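Local coordinates for stress-response A/B barrel domain-containing protein (Thermobifida fusca, PDB 3BGU), which is of unknown function but forms a dimer with a ferredoxin-like fold of the stress-responsive A/B barrel family and holds nitrobenzene in a pocket, at residues G66-A69 and G70-D73. Numbering follows the deposited sequence.
With EDO (1,2-ethanediol), chain K.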
loop_
_atom_site.group_PDB
_atom_site.type_symbol
_atom_site.label_atom_id
_atom_site.label_comp_id
_atom_site.label_asym_id
_atom_site.label_seq_id
_atom_site.Cartn_x
_atom_site.Cartn_y
_atom_site.Cartn_z
ATOM N N GLY A 66 -7.475 2.095 13.025
ATOM C CA GLY A 66 -7.277 2.856 14.266
ATOM C C GLY A 66 -6.182 2.321 15.182
ATOM O O GLY A 66 -6.151 2.623 16.400
ATOM N N LEU A 67 -5.275 1.550 14.628
ATOM C CA LEU A 67 -4.186 0.883 15.414
ATOM C C LEU A 67 -2.942 1.720 15.631
ATOM O O LEU A 67 -2.042 1.301 16.374
ATOM C CB LEU A 67 -3.771 -0.441 14.787
ATOM C CG LEU A 67 -4.871 -1.432 14.412
ATOM C CD1 LEU A 67 -4.341 -2.603 13.598
ATOM C CD2 LEU A 67 -5.619 -1.880 15.655
ATOM N N ALA A 68 -2.837 2.867 14.965
ATOM C CA ALA A 68 -1.607 3.696 15.104
ATOM C C ALA A 68 -1.893 5.173 14.958
ATOM O O ALA A 68 -2.291 5.647 13.892
ATOM C CB ALA A 68 -0.523 3.251 14.120
ATOM N N ALA A 69 -1.713 5.895 16.050
ATOM C CA ALA A 69 -1.798 7.344 16.052
ATOM C C ALA A 69 -1.052 7.955 14.861
ATOM O O ALA A 69 0.128 7.688 14.678
ATOM C CB ALA A 69 -1.222 7.898 17.361
ATOM N N GLY A 70 -1.758 8.762 14.063
ATOM C CA GLY A 70 -1.152 9.536 12.972
ATOM C C GLY A 70 -1.313 8.910 11.619
ATOM O O GLY A 70 -0.857 9.489 10.627
ATOM N N ASN A 71 -1.973 7.762 11.575
ATOM C CA ASN A 71 -2.214 7.087 10.294
ATOM C C ASN A 71 -3.174 7.904 9.429
ATOM O O ASN A 71 -3.973 8.710 9.922
ATOM C CB ASN A 71 -2.873 5.723 10.475
ATOM C CG ASN A 71 -1.936 4.644 10.825
ATOM O OD1 ASN A 71 -0.746 4.867 11.038
ATOM N ND2 ASN A 71 -2.474 3.410 10.854
ATOM N N TYR A 72 -3.123 7.618 8.131
ATOM C CA TYR A 72 -4.136 8.117 7.215
ATOM C C TYR A 72 -5.382 7.276 7.384
ATOM O O TYR A 72 -5.413 6.395 8.245
ATOM C CB TYR A 72 -3.573 8.158 5.780
ATOM C CG TYR A 72 -2.923 9.449 5.415
ATOM C CD1 TYR A 72 -2.376 10.265 6.387
ATOM C CD2 TYR A 72 -2.865 9.855 4.101
ATOM C CE1 TYR A 72 -1.815 11.470 6.061
ATOM C CE2 TYR A 72 -2.287 11.063 3.743
ATOM C CZ TYR A 72 -1.763 11.872 4.758
ATOM O OH TYR A 72 -1.201 13.126 4.541
ATOM N N ASP A 73 -6.430 7.567 6.604
ATOM C CA ASP A 73 -7.754 7.036 6.875
ATOM C C ASP A 73 -8.160 5.850 6.014
ATOM O O ASP A 73 -9.124 5.170 6.351
ATOM C CB ASP A 73 -8.812 8.128 6.650
ATOM C CG ASP A 73 -8.647 9.266 7.617
ATOM O OD1 ASP A 73 -8.878 9.020 8.802
ATOM O OD2 ASP A 73 -8.169 10.354 7.222
HETATM C C1 EDO K . -6.747 10.942 13.063
HETATM O O1 EDO K . -6.971 12.265 13.662
HETATM C C2 EDO K . -6.352 9.919 14.151
HETATM O O2 EDO K . -4.933 9.499 14.162
#
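A type II beta turn from Ala68 to Asn71 reverses the chain in the loop between strands 56-63 and 74-81, a compact case of a turn closed by one backbone bond while the side chain of its last residue bonds outward, to Asp64 and the second subunit. The closing bond runs from Asn71 N to Ala68 O, 3.2 Å long and moderately bent, with 149° at the hydrogen. At the third position of the turn Gly70 has a positive phi of 99°, where a beta carbon would collide with the carbonyl oxygen of Ala69. Gly70 N, badly angled toward Ala68 O, donates a nearly straight hydrogen bond of 3.3 Å to O2 of a 1,2-ethanediol, probably from the crystallisation liquor.

The side chain of Asn71 folds back over the first residue of the turn. With chi1 at -81°, CG points away from the residue's own carbonyl carbon, which lays the amide alongside Ala68: CG lies 3.2 Å from Ala68 O, and OD1 lies 3.5 Å from Ala68 CB. OD1 gains no bond from Ala68 O, both being acceptors, and only the contact with the Ala68 methyl is plain packing. The polar grip comes from elsewhere, since ND2 donates to OD1 of Asp64 and to OE1 of Gln113 of the second subunit. Were Asn71 an alanine, the backbone bond would probably survive, but both acceptors would lose this donor and the Ala68 methyl part of its cover.

The turn thus lies at the dimer interface, with Leu67 and Ala68 packing on Gln113 of the second subunit. Tyr72 still bonds through its backbone to that subunit and packs on its Val110, while the side chains of Tyr72 and Asp73 also touch strand 21-30 of their own chain, just before strand 74-81 begins.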